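Local coordinates for protein lectin (Colocasia esculenta, PDB 5T1X) that probably binds mannose-containing glycans, as a GNA-related plant lectin built on the beta-prism II fold, at residues B[60-65]-B[85-90]; B[53-58]-B[69-74]; B[7-12]-B[19-24]. One frame throughout, in Å; residues are numbered along the deposited sequence. Where two conformers were deposited one is given.

Interaction 1: B[60-65]-B[85-90]; sequences LNHKGE and QGDYVL
Y88 lays one face of its ring on the backbone of the turn at K63 and G64. G64 CA stands over that face in a CH-pi contact, 3.5 Å from the ring centroid and 18° off the normal. G64 N lies above the middle of the ring, and K63 C is shifted toward its rim. Glycine suits this place because it has no side chain to hold the ring off, and it readily takes up the positive phi found here. With CG anti to its carbonyl carbon (chi1 -72°), Y88 swings toward the turn, while its hydroxyl is hydrogen-bonded to K84 O.

Apolar contact comes from L60, which crosses Y88 at about a right angle. L60 CD2 touches Y88 CB at 3.8 Å and also reaches L90 CB at 4.2 Å.

Among the polar contacts, G86 N donates to H62 O over 2.9 Å at 162°. Q85 CA approaches the same oxygen, H62 O, at 3.4 Å in a CA-H...O contact. The H62 ring turns its edge to D87, so that CD2 lies 3.4 Å from D87 OD1, in the ring plane. N61 shapes the turn: its OD1 accepts K63 N at 2.8 Å, making an Asx turn, and takes E65 N from the opposite face.

The turn links strands 57-60 and 66-69, and the contact brings it against the lead-in to strand 89-92. I100 of strand 98-107 covers both L60 and Y88, L66 also packs on L60, and S11 OG bridges N61 O and Y88 N.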
ATOM      1  N   LEU B  60      -4.263 -11.702   4.051  1.00  6.98           N
ATOM      2  CA  LEU B  60      -2.867 -11.341   4.253  1.00  5.96           C
ATOM      3  C   LEU B  60      -2.603 -11.400   5.752  1.00  8.95           C
ATOM      4  O   LEU B  60      -3.364 -10.798   6.526  1.00  8.79           O
ATOM      5  CB  LEU B  60      -2.618  -9.938   3.689  1.00  6.34           C
ATOM      6  CG  LEU B  60      -1.223  -9.329   3.899  1.00  9.48           C
ATOM      7  CD1 LEU B  60      -0.104 -10.187   3.248  1.00 10.10           C
ATOM      8  CD2 LEU B  60      -1.207  -7.905   3.389  1.00 12.02           C
ATOM      9  N   ASN B  61      -1.548 -12.115   6.182  1.00  6.09           N
ATOM     10  CA  ASN B  61      -1.300 -12.210   7.619  1.00  6.57           C
ATOM     11  C   ASN B  61      -0.333 -11.105   8.114  1.00  8.80           C
ATOM     12  O   ASN B  61       0.005 -10.182   7.361  1.00  8.44           O
ATOM     13  CB  ASN B  61      -0.824 -13.614   8.024  1.00  7.68           C
ATOM     14  CG  ASN B  61       0.577 -13.993   7.618  1.00 15.52           C
ATOM     15  OD1 ASN B  61       1.389 -13.163   7.188  1.00 11.54           O
ATOM     16  ND2 ASN B  61       0.902 -15.266   7.785  1.00 13.00           N
ATOM     17  N   HIS B  62       0.087 -11.201   9.379  1.00  6.89           N
ATOM     18  CA  HIS B  62       0.943 -10.204  10.007  1.00  7.39           C
ATOM     19  C   HIS B  62       2.424 -10.576   9.907  1.00 11.63           C
ATOM     20  O   HIS B  62       3.244 -10.112  10.700  1.00 11.20           O
ATOM     21  CB  HIS B  62       0.497  -9.978  11.451  1.00  8.28           C
ATOM     22  CG  HIS B  62      -0.793  -9.222  11.522  1.00 11.30           C
ATOM     23  ND1 HIS B  62      -2.014  -9.853  11.302  1.00 12.79           N
ATOM     24  CD2 HIS B  62      -1.012  -7.904  11.712  1.00 13.33           C
ATOM     25  CE1 HIS B  62      -2.930  -8.900  11.389  1.00 12.62           C
ATOM     26  NE2 HIS B  62      -2.377  -7.715  11.655  1.00 13.50           N
ATOM     27  N   LYS B  63       2.770 -11.343   8.869  1.00  9.24           N
ATOM     28  CA  LYS B  63       4.148 -11.728   8.544  1.00  8.66           C
ATOM     29  C   LYS B  63       4.369 -11.557   7.036  1.00 11.95           C
ATOM     30  O   LYS B  63       5.381 -11.991   6.518  1.00 10.81           O
ATOM     31  CB  LYS B  63       4.460 -13.178   8.977  1.00 10.64           C
ATOM     32  CG  LYS B  63       4.488 -13.395  10.487  1.00 17.47           C
ATOM     33  CD  LYS B  63       4.223 -14.851  10.834  1.00 33.74           C
ATOM     34  CE  LYS B  63       4.100 -15.081  12.321  1.00 51.52           C
ATOM     35  NZ  LYS B  63       3.918 -16.524  12.638  1.00 60.63           N
ATOM     36  N   GLY B  64       3.412 -10.949   6.342  1.00  8.79           N
ATOM     37  CA  GLY B  64       3.548 -10.706   4.910  1.00  9.34           C
ATOM     38  C   GLY B  64       3.227 -11.851   3.984  1.00 11.22           C
ATOM     39  O   GLY B  64       3.527 -11.758   2.795  1.00  9.91           O
ATOM     40  N   GLU B  65       2.588 -12.917   4.506  1.00  7.43           N
ATOM     41  CA  GLU B  65       2.173 -14.070   3.705  1.00  6.96           C
ATOM     42  C   GLU B  65       0.711 -13.918   3.303  1.00 10.15           C
ATOM     43  O   GLU B  65      -0.166 -13.713   4.151  1.00  9.56           O
ATOM     44  CB  GLU B  65       2.423 -15.396   4.459  1.00  8.40           C
ATOM     45  CG  GLU B  65       2.369 -16.643   3.577  1.00 12.07           C
ATOM     46  CD  GLU B  65       2.376 -17.983   4.298  1.00 15.51           C
ATOM     47  OE1 GLU B  65       2.632 -18.008   5.523  1.00 15.22           O
ATOM     48  OE2 GLU B  65       2.150 -19.019   3.630  1.00 13.76           O
ATOM     49  N   GLN B  85       7.364  -9.851  12.126  1.00 11.57           N
ATOM     50  CA  GLN B  85       6.016  -9.749  12.677  1.00 12.38           C
ATOM     51  C   GLN B  85       5.642  -8.252  12.667  1.00 14.10           C
ATOM     52  O   GLN B  85       6.443  -7.409  13.083  1.00 13.74           O
ATOM     53  CB  GLN B  85       5.978 -10.343  14.101  1.00 14.82           C
ATOM     54  CG  GLN B  85       6.062 -11.875  14.104  1.00 34.05           C
ATOM     55  CD  GLN B  85       6.151 -12.495  15.483  1.00 58.26           C
ATOM     56  OE1 GLN B  85       6.766 -11.956  16.412  1.00 56.82           O
ATOM     57  NE2 GLN B  85       5.594 -13.687  15.627  1.00 51.01           N
ATOM     58  N   GLY B  86       4.483  -7.931  12.114  1.00 11.26           N
ATOM     59  CA  GLY B  86       4.042  -6.546  12.023  1.00 11.48           C
ATOM     60  C   GLY B  86       2.865  -6.360  11.100  1.00 14.70           C
ATOM     61  O   GLY B  86       2.212  -7.331  10.727  1.00 15.43           O
ATOM     62  N   ASP B  87       2.586  -5.109  10.728  1.00 11.22           N
ATOM     63  CA  ASP B  87       1.470  -4.789   9.838  1.00  9.63           C
ATOM     64  C   ASP B  87       1.933  -4.721   8.381  1.00 11.23           C
ATOM     65  O   ASP B  87       2.956  -4.106   8.094  1.00 10.73           O
ATOM     66  CB  ASP B  87       0.822  -3.469  10.261  1.00 11.71           C
ATOM     67  CG  ASP B  87       0.261  -3.536  11.669  1.00 21.20           C
ATOM     68  OD1 ASP B  87      -0.128  -4.650  12.104  1.00 18.66           O
ATOM     69  OD2 ASP B  87       0.256  -2.491  12.354  1.00 26.80           O
ATOM     70  N   TYR B  88       1.173  -5.359   7.479  1.00  8.53           N
ATOM     71  CA  TYR B  88       1.457  -5.427   6.033  1.00  7.06           C
ATOM     72  C   TYR B  88       0.299  -4.878   5.219  1.00  9.82           C
ATOM     73  O   TYR B  88      -0.822  -4.770   5.719  1.00 10.02           O
ATOM     74  CB  TYR B  88       1.757  -6.886   5.607  1.00  6.64           C
ATOM     75  CG  TYR B  88       3.105  -7.369   6.109  1.00  7.18           C
ATOM     76  CD1 TYR B  88       4.205  -7.422   5.264  1.00  8.21           C
ATOM     77  CD2 TYR B  88       3.300  -7.686   7.453  1.00  8.31           C
ATOM     78  CE1 TYR B  88       5.460  -7.825   5.732  1.00  9.92           C
ATOM     79  CE2 TYR B  88       4.559  -8.058   7.939  1.00  9.00           C
ATOM     80  CZ  TYR B  88       5.632  -8.139   7.070  1.00 12.52           C
ATOM     81  OH  TYR B  88       6.878  -8.484   7.540  1.00 11.46           O
ATOM     82  N   VAL B  89       0.572  -4.519   3.955  1.00  5.69           N
ATOM     83  CA  VAL B  89      -0.473  -4.046   3.060  1.00  5.47           C
ATOM     84  C   VAL B  89      -0.220  -4.612   1.665  1.00  8.52           C
ATOM     85  O   VAL B  89       0.919  -4.654   1.213  1.00  9.18           O
ATOM     86  CB  VAL B  89      -0.611  -2.492   3.051  1.00 10.19           C
ATOM     87  CG1 VAL B  89       0.643  -1.816   2.491  1.00  9.86           C
ATOM     88  CG2 VAL B  89      -1.861  -2.038   2.284  1.00 10.39           C
ATOM     89  N   LEU B  90      -1.284  -5.079   1.021  1.00  6.37           N
ATOM     90  CA  LEU B  90      -1.260  -5.504  -0.374  1.00  6.37           C
ATOM     91  C   LEU B  90      -1.859  -4.358  -1.149  1.00 10.32           C
ATOM     92  O   LEU B  90      -2.983  -3.944  -0.838  1.00  9.76           O
ATOM     93  CB  LEU B  90      -2.081  -6.805  -0.562  1.00  6.67           C
ATOM     94  CG  LEU B  90      -2.389  -7.221  -2.012  1.00 10.68           C
ATOM     95  CD1 LEU B  90      -1.159  -7.733  -2.736  1.00 11.94           C
ATOM     96  CD2 LEU B  90      -3.467  -8.305  -2.034  1.00 11.79           C
TER

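Interaction 2: B[53-58]-B[69-74]; sequences GEHCFL and KDDDFK
F57 and K69 form an antiparallel hydrogen-bonded pair, F57 N to K69 O and K69 N to F57 O, each 2.9 Å long. Past it, D71 N still donates to E54 O at 3.0 Å as the chain enters a type I turn from D70 to F73. The side chains of the pair lie alongside each other, pointing the same way. K69 CB sits over one face of the F57 ring, 3.9 Å from its centroid, in a CH-pi contact. F73 comes in at the edge of that ring, with its CE1 3.5 Å from F57 CZ and the two planes 80° apart. F57 reaches this spot with CG between backbone N and carbonyl carbon (chi1 64°). Lysine suits its position because its first methylenes, CB above all, pack on the ring, while the chain, bent at chi2, carries NZ on to F73 O, 2.8 Å away; T75 OG1 is a second partner for NZ. C56, beside the pair, forms the disulfide to C34. D70 organises the turn: OD1 accepts D72 N (an Asx turn) and K74 N from opposite faces of the carboxylate, and OD2 accepts from a water that in turn accepts from E54 N. With two amide donors on OD1 and a water on OD2, D70 is probably held as the carboxylate anion, so that a charged group clamps the turn, while the F57 and F73 rings pack together and C56 ties the neighbouring strand end to C34.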
ATOM      1  N   GLY B  53     -10.980 -25.994  -4.117  1.00 12.65           N
ATOM      2  CA  GLY B  53     -11.640 -26.021  -2.815  1.00 12.50           C
ATOM      3  C   GLY B  53     -12.972 -25.307  -2.851  1.00 16.77           C
ATOM      4  O   GLY B  53     -13.300 -24.667  -3.848  1.00 18.43           O
ATOM      5  N   GLU B  54     -13.743 -25.386  -1.766  1.00 11.67           N
ATOM      6  CA  GLU B  54     -15.035 -24.713  -1.719  1.00 12.07           C
ATOM      7  C   GLU B  54     -14.997 -23.545  -0.765  1.00 13.89           C
ATOM      8  O   GLU B  54     -14.313 -23.628   0.260  1.00 13.26           O
ATOM      9  CB  GLU B  54     -16.153 -25.682  -1.292  1.00 14.20           C
ATOM     10  CG  GLU B  54     -16.503 -26.708  -2.356  1.00 26.82           C
ATOM     11  CD  GLU B  54     -17.508 -27.746  -1.900  1.00 58.75           C
ATOM     12  OE1 GLU B  54     -17.156 -28.578  -1.032  1.00 60.81           O
ATOM     13  OE2 GLU B  54     -18.654 -27.724  -2.405  1.00 57.91           O
ATOM     14  N   HIS B  55     -15.738 -22.469  -1.094  1.00 11.54           N
ATOM     15  CA  HIS B  55     -15.932 -21.274  -0.267  1.00 11.08           C
ATOM     16  C   HIS B  55     -14.596 -20.740   0.264  1.00 13.64           C
ATOM     17  O   HIS B  55     -14.415 -20.578   1.481  1.00 13.75           O
ATOM     18  CB  HIS B  55     -16.884 -21.615   0.890  1.00 12.48           C
ATOM     19  CG  HIS B  55     -18.201 -22.170   0.433  1.00 17.18           C
ATOM     20  ND1 HIS B  55     -18.529 -23.500   0.635  1.00 19.82           N
ATOM     21  CD2 HIS B  55     -19.216 -21.561  -0.213  1.00 19.73           C
ATOM     22  CE1 HIS B  55     -19.738 -23.653   0.117  1.00 19.80           C
ATOM     23  NE2 HIS B  55     -20.192 -22.511  -0.402  1.00 20.34           N
ATOM     24  N   CYS B  56     -13.666 -20.493  -0.665  1.00  9.86           N
ATOM     25  CA  CYS B  56     -12.310 -20.037  -0.372  0.70  8.59           C
ATOM     26  C   CYS B  56     -12.285 -18.561  -0.037  1.00 14.25           C
ATOM     27  O   CYS B  56     -13.139 -17.807  -0.514  1.00 16.17           O
ATOM     28  CB  CYS B  56     -11.387 -20.344  -1.547  0.70  8.06           C
ATOM     29  SG  CYS B  56     -11.376 -22.090  -2.034  0.70 11.73           S
ATOM     30  N   PHE B  57     -11.271 -18.147   0.716  1.00  8.54           N
ATOM     31  CA  PHE B  57     -11.074 -16.747   1.034  1.00  7.80           C
ATOM     32  C   PHE B  57      -9.600 -16.436   0.971  1.00 11.37           C
ATOM     33  O   PHE B  57      -8.769 -17.329   1.151  1.00 10.87           O
ATOM     34  CB  PHE B  57     -11.659 -16.411   2.413  1.00  9.26           C
ATOM     35  CG  PHE B  57     -11.012 -17.107   3.591  1.00 10.91           C
ATOM     36  CD1 PHE B  57      -9.961 -16.509   4.283  1.00 13.92           C
ATOM     37  CD2 PHE B  57     -11.466 -18.347   4.023  1.00 13.94           C
ATOM     38  CE1 PHE B  57      -9.369 -17.147   5.370  1.00 15.43           C
ATOM     39  CE2 PHE B  57     -10.878 -18.981   5.121  1.00 16.69           C
ATOM     40  CZ  PHE B  57      -9.837 -18.375   5.787  1.00 15.33           C
ATOM     41  N   LEU B  58      -9.292 -15.158   0.784  1.00  7.97           N
ATOM     42  CA  LEU B  58      -7.941 -14.617   0.720  1.00  7.29           C
ATOM     43  C   LEU B  58      -7.673 -13.804   1.972  1.00  9.17           C
ATOM     44  O   LEU B  58      -8.499 -12.978   2.355  1.00  9.49           O
ATOM     45  CB  LEU B  58      -7.828 -13.718  -0.522  1.00  7.62           C
ATOM     46  CG  LEU B  58      -6.467 -13.085  -0.771  1.00  9.88           C
ATOM     47  CD1 LEU B  58      -5.518 -14.084  -1.419  1.00  9.03           C
ATOM     48  CD2 LEU B  58      -6.591 -11.869  -1.669  1.00  9.85           C
ATOM     49  N   LYS B  69      -7.312 -19.856   1.552  1.00  7.23           N
ATOM     50  CA  LYS B  69      -7.730 -21.001   2.365  1.00  7.59           C
ATOM     51  C   LYS B  69      -9.080 -21.460   1.909  1.00 11.81           C
ATOM     52  O   LYS B  69      -9.864 -20.613   1.510  1.00 10.30           O
ATOM     53  CB  LYS B  69      -7.822 -20.582   3.842  1.00 11.57           C
ATOM     54  CG  LYS B  69      -6.488 -20.382   4.549  1.00 12.86           C
ATOM     55  CD  LYS B  69      -5.773 -21.707   4.751  1.00 15.20           C
ATOM     56  CE  LYS B  69      -4.772 -21.666   5.869  1.00 12.65           C
ATOM     57  NZ  LYS B  69      -4.193 -23.011   6.115  1.00 13.58           N
ATOM     58  N   ASP B  70      -9.397 -22.766   2.004  1.00  8.44           N
ATOM     59  CA  ASP B  70     -10.751 -23.205   1.662  1.00  7.87           C
ATOM     60  C   ASP B  70     -11.610 -23.118   2.935  1.00 10.77           C
ATOM     61  O   ASP B  70     -11.110 -22.685   3.980  1.00 10.08           O
ATOM     62  CB  ASP B  70     -10.774 -24.609   1.025  1.00  9.71           C
ATOM     63  CG  ASP B  70     -10.511 -25.808   1.921  1.00 14.73           C
ATOM     64  OD1 ASP B  70     -10.363 -25.622   3.157  1.00 15.80           O
ATOM     65  OD2 ASP B  70     -10.493 -26.937   1.400  1.00 15.60           O
ATOM     66  N   ASP B  71     -12.885 -23.539   2.858  1.00  7.31           N
ATOM     67  CA  ASP B  71     -13.823 -23.426   3.980  1.00  7.61           C
ATOM     68  C   ASP B  71     -13.351 -24.138   5.249  1.00 13.40           C
ATOM     69  O   ASP B  71     -13.791 -23.770   6.345  1.00 13.94           O
ATOM     70  CB  ASP B  71     -15.191 -23.993   3.579  1.00 10.50           C
ATOM     71  CG  ASP B  71     -16.320 -23.579   4.505  1.00 13.37           C
ATOM     72  OD1 ASP B  71     -16.457 -22.352   4.775  1.00 13.81           O
ATOM     73  OD2 ASP B  71     -17.084 -24.462   4.924  1.00 12.25           O
ATOM     74  N   ASP B  72     -12.497 -25.171   5.092  1.00 11.00           N
ATOM     75  CA  ASP B  72     -11.946 -25.981   6.180  1.00 12.28           C
ATOM     76  C   ASP B  72     -10.526 -25.549   6.578  1.00 17.16           C
ATOM     77  O   ASP B  72      -9.846 -26.280   7.305  1.00 17.24           O
ATOM     78  CB  ASP B  72     -11.955 -27.455   5.768  1.00 14.33           C
ATOM     79  CG  ASP B  72     -13.340 -27.962   5.439  1.00 21.08           C
ATOM     80  OD1 ASP B  72     -14.275 -27.691   6.229  1.00 20.46           O
ATOM     81  OD2 ASP B  72     -13.497 -28.606   4.378  1.00 23.39           O
ATOM     82  N   PHE B  73     -10.096 -24.349   6.129  1.00 13.39           N
ATOM     83  CA  PHE B  73      -8.775 -23.763   6.391  1.00 12.69           C
ATOM     84  C   PHE B  73      -7.619 -24.615   5.818  1.00 16.17           C
ATOM     85  O   PHE B  73      -6.499 -24.577   6.340  1.00 15.63           O
ATOM     86  CB  PHE B  73      -8.566 -23.474   7.888  1.00 13.55           C
ATOM     87  CG  PHE B  73      -9.557 -22.478   8.434  1.00 14.13           C
ATOM     88  CD1 PHE B  73      -9.408 -21.117   8.188  1.00 16.20           C
ATOM     89  CD2 PHE B  73     -10.641 -22.898   9.189  1.00 15.63           C
ATOM     90  CE1 PHE B  73     -10.333 -20.196   8.692  1.00 16.49           C
ATOM     91  CE2 PHE B  73     -11.546 -21.971   9.722  1.00 17.61           C
ATOM     92  CZ  PHE B  73     -11.387 -20.627   9.470  1.00 15.64           C
ATOM     93  N   LYS B  74      -7.872 -25.319   4.702  1.00 11.60           N
ATOM     94  CA  LYS B  74      -6.823 -26.039   3.992  1.00 11.78           C
ATOM     95  C   LYS B  74      -6.163 -25.028   3.052  1.00 14.64           C
ATOM     96  O   LYS B  74      -6.872 -24.294   2.359  1.00 13.05           O
ATOM     97  CB  LYS B  74      -7.386 -27.255   3.233  1.00 15.35           C
ATOM     98  CG  LYS B  74      -6.331 -28.016   2.423  1.00 28.97           C
ATOM     99  CD  LYS B  74      -6.954 -29.047   1.496  1.00 39.98           C
ATOM    100  CE  LYS B  74      -6.101 -29.310   0.276  1.00 55.70           C
ATOM    101  NZ  LYS B  74      -4.857 -30.060   0.603  1.00 66.20           N
TER
HETATM  102  O   HOH W   1     -12.952 -27.389   0.139  1.00 21.17           O

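Interaction 3: B[7-12]-B[19-24]; sequences NLLFSG and GRLTAK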
ATOM      1  N   ASN B   7      -8.314  -0.100  -3.415  1.00  9.39           N
ATOM      2  CA  ASN B   7      -7.039  -0.602  -3.946  1.00  8.08           C
ATOM      3  C   ASN B   7      -6.105  -1.213  -2.883  1.00 11.40           C
ATOM      4  O   ASN B   7      -4.956  -1.516  -3.210  1.00 10.43           O
ATOM      5  CB  ASN B   7      -6.301   0.540  -4.666  1.00 10.32           C
ATOM      6  CG  ASN B   7      -5.952   1.705  -3.759  1.00 12.60           C
ATOM      7  OD1 ASN B   7      -6.603   1.953  -2.727  1.00 11.18           O
ATOM      8  ND2 ASN B   7      -4.921   2.461  -4.119  1.00 12.75           N
ATOM      9  N   LEU B   8      -6.579  -1.385  -1.628  1.00  8.45           N
ATOM     10  CA  LEU B   8      -5.729  -1.908  -0.552  1.00  8.92           C
ATOM     11  C   LEU B   8      -6.323  -3.101   0.155  1.00 11.23           C
ATOM     12  O   LEU B   8      -7.542  -3.202   0.285  1.00 10.18           O
ATOM     13  CB  LEU B   8      -5.510  -0.820   0.528  1.00  9.20           C
ATOM     14  CG  LEU B   8      -5.135   0.599   0.094  1.00 12.47           C
ATOM     15  CD1 LEU B   8      -5.181   1.536   1.284  1.00 12.61           C
ATOM     16  CD2 LEU B   8      -3.755   0.645  -0.559  1.00 14.09           C
ATOM     17  N   LEU B   9      -5.450  -3.948   0.708  1.00  8.38           N
ATOM     18  CA  LEU B   9      -5.822  -5.058   1.569  1.00  7.47           C
ATOM     19  C   LEU B   9      -4.804  -5.118   2.700  1.00 10.51           C
ATOM     20  O   LEU B   9      -3.654  -5.476   2.468  1.00 10.19           O
ATOM     21  CB  LEU B   9      -5.931  -6.401   0.808  1.00  7.96           C
ATOM     22  CG  LEU B   9      -6.691  -7.501   1.567  1.00 12.33           C
ATOM     23  CD1 LEU B   9      -8.178  -7.239   1.555  1.00 13.36           C
ATOM     24  CD2 LEU B   9      -6.408  -8.867   0.984  1.00 12.89           C
ATOM     25  N   PHE B  10      -5.203  -4.676   3.900  1.00  7.65           N
ATOM     26  CA  PHE B  10      -4.311  -4.686   5.052  1.00  7.28           C
ATOM     27  C   PHE B  10      -4.338  -6.054   5.709  1.00  8.29           C
ATOM     28  O   PHE B  10      -5.317  -6.803   5.539  1.00  7.93           O
ATOM     29  CB  PHE B  10      -4.720  -3.604   6.070  1.00  8.14           C
ATOM     30  CG  PHE B  10      -4.529  -2.199   5.573  1.00  8.50           C
ATOM     31  CD1 PHE B  10      -3.285  -1.582   5.642  1.00 10.20           C
ATOM     32  CD2 PHE B  10      -5.595  -1.485   5.025  1.00  9.83           C
ATOM     33  CE1 PHE B  10      -3.105  -0.274   5.172  1.00 11.59           C
ATOM     34  CE2 PHE B  10      -5.413  -0.180   4.553  1.00 11.92           C
ATOM     35  CZ  PHE B  10      -4.168   0.415   4.626  1.00 11.05           C
ATOM     36  N   SER B  11      -3.271  -6.388   6.461  1.00  6.76           N
ATOM     37  CA  SER B  11      -3.208  -7.624   7.247  1.00  6.28           C
ATOM     38  C   SER B  11      -4.504  -7.809   8.047  1.00 10.71           C
ATOM     39  O   SER B  11      -4.953  -6.870   8.717  1.00  9.79           O
ATOM     40  CB  SER B  11      -2.030  -7.569   8.222  1.00 11.04           C
ATOM     41  OG  SER B  11      -0.787  -7.593   7.539  1.00 11.42           O
ATOM     42  N   GLY B  12      -5.093  -8.992   7.953  1.00  8.52           N
ATOM     43  CA  GLY B  12      -6.320  -9.290   8.686  1.00  9.71           C
ATOM     44  C   GLY B  12      -7.582  -9.132   7.861  1.00 10.91           C
ATOM     45  O   GLY B  12      -8.579  -9.780   8.164  1.00 11.52           O
ATOM     46  N   GLY B  19     -15.226 -10.908  -4.139  1.00 10.23           N
ATOM     47  CA  GLY B  19     -14.764  -9.665  -3.525  1.00 10.65           C
ATOM     48  C   GLY B  19     -13.459  -9.274  -4.192  1.00 13.02           C
ATOM     49  O   GLY B  19     -12.701 -10.153  -4.623  1.00 12.27           O
ATOM     50  N   ARG B  20     -13.194  -7.968  -4.340  1.00  8.96           N
ATOM     51  CA  ARG B  20     -12.019  -7.572  -5.110  1.00  8.76           C
ATOM     52  C   ARG B  20     -11.396  -6.245  -4.731  1.00 12.97           C
ATOM     53  O   ARG B  20     -12.041  -5.391  -4.112  1.00 11.54           O
ATOM     54  CB  ARG B  20     -12.433  -7.466  -6.600  1.00  9.06           C
ATOM     55  CG  ARG B  20     -13.429  -6.322  -6.908  1.00 12.54           C
ATOM     56  CD  ARG B  20     -14.136  -6.512  -8.228  1.00 14.65           C
ATOM     57  NE  ARG B  20     -15.038  -7.663  -8.146  1.00 27.47           N
ATOM     58  CZ  ARG B  20     -15.368  -8.438  -9.170  1.00 36.57           C
ATOM     59  NH1 ARG B  20     -14.904  -8.183 -10.385  1.00 27.12           N
ATOM     60  NH2 ARG B  20     -16.176  -9.471  -8.987  1.00 15.98           N
ATOM     61  N   LEU B  21     -10.152  -6.057  -5.199  1.00  8.91           N
ATOM     62  CA  LEU B  21      -9.465  -4.777  -5.203  1.00  7.21           C
ATOM     63  C   LEU B  21      -9.607  -4.210  -6.597  1.00 11.77           C
ATOM     64  O   LEU B  21      -9.636  -4.974  -7.574  1.00 11.60           O
ATOM     65  CB  LEU B  21      -7.971  -4.886  -4.819  1.00  7.17           C
ATOM     66  CG  LEU B  21      -7.616  -5.593  -3.514  1.00 11.56           C
ATOM     67  CD1 LEU B  21      -6.149  -5.451  -3.231  1.00 11.59           C
ATOM     68  CD2 LEU B  21      -8.439  -5.053  -2.337  1.00 14.69           C
ATOM     69  N   THR B  22      -9.742  -2.886  -6.705  1.00  9.88           N
ATOM     70  CA  THR B  22      -9.867  -2.207  -7.993  1.00 10.08           C
ATOM     71  C   THR B  22      -8.972  -0.978  -7.997  1.00 11.43           C
ATOM     72  O   THR B  22      -8.835  -0.307  -6.973  1.00 12.20           O
ATOM     73  CB  THR B  22     -11.329  -1.819  -8.309  1.00 15.89           C
ATOM     74  OG1 THR B  22     -11.829  -0.960  -7.277  1.00 17.58           O
ATOM     75  CG2 THR B  22     -12.257  -3.027  -8.446  1.00 14.85           C
ATOM     76  N   ALA B  23      -8.344  -0.702  -9.145  1.00  9.25           N
ATOM     77  CA  ALA B  23      -7.507   0.488  -9.362  1.00  8.98           C
ATOM     78  C   ALA B  23      -7.494   0.778 -10.838  1.00 13.04           C
ATOM     79  O   ALA B  23      -7.047  -0.070 -11.610  1.00 12.18           O
ATOM     80  CB  ALA B  23      -6.092   0.280  -8.838  1.00 10.42           C
ATOM     81  N   LYS B  24      -8.024   1.949 -11.250  1.00 11.06           N
ATOM     82  CA  LYS B  24      -8.129   2.309 -12.666  1.00 11.71           C
ATOM     83  C   LYS B  24      -8.924   1.187 -13.364  1.00 16.89           C
ATOM     84  O   LYS B  24     -10.010   0.854 -12.876  1.00 16.22           O
ATOM     85  CB  LYS B  24      -6.741   2.583 -13.294  1.00 13.11           C
ATOM     86  CG  LYS B  24      -6.093   3.875 -12.759  1.00 15.86           C
ATOM     87  CD  LYS B  24      -4.575   3.939 -12.962  1.00 18.33           C
ATOM     88  CE  LYS B  24      -4.146   4.003 -14.407  1.00 20.75           C
ATOM     89  NZ  LYS B  24      -2.673   3.853 -14.556  1.00 21.24           N
TER
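Where the outermost strands of two sheets of the beta-prism come together in the interior, L21 of strand 19-23 packs on the backbone of L8 and on CB of L9, both in strand 8-10. No hydrogen bond joins the two segments, so the contact is van der Waals packing, much of it of a side chain on the opposite backbone. With CG of L21 anti to its carbonyl carbon (chi1 -53°), CD2 lies 3.3 Å from L8 O, while CD1 reaches L9 CB at 4.2 Å. Leucine suits the place because it turns two methyls toward the other strand in a buried, apolar setting. In the beta-prism II fold of GNA-related lectins, three antiparallel sheets stand around a shared apolar core, and this contact belongs to that core: L15 of strand 14-16 touches both L9 and L21, and L92 covers L21 from strand 89-92. Toward the start of the segment, N7 CB comes within 3.5 Å of T22 O and 4.2 Å of the small A23 CB. The N7 CA-CB bond leads away from strand 19-23 overall, and its amide works outward, OD1 accepting from N4 ND2 of a neighbouring subunit. L8, whose side chain also points away from strand 19-23, packs on V86 of the neighbouring subunit.

From the N terminus, interaction 3 comes first: it closes the short loop holding strand 14-16 and brings strands 8-10 and 19-23, members of two different sheets, together. Next, interaction 2 opens at 53-58; before it closes at 69-74 across the hairpin of strands 57-60 and 66-69, interaction 1 has already opened at 60-65. Interactions 1 and 2 therefore cross, and interaction 1 closes later, at 85-90, joining the hairpin's turn to the sheet containing strand 89-92. That sheet also holds strand 8-10, where L90 N meets L9 O and links interactions 1 and 3. L58 of interaction 2 packs on L9, joining its sheet to that of strand 8-10, which interaction 3 ties to the sheet of strand 19-23.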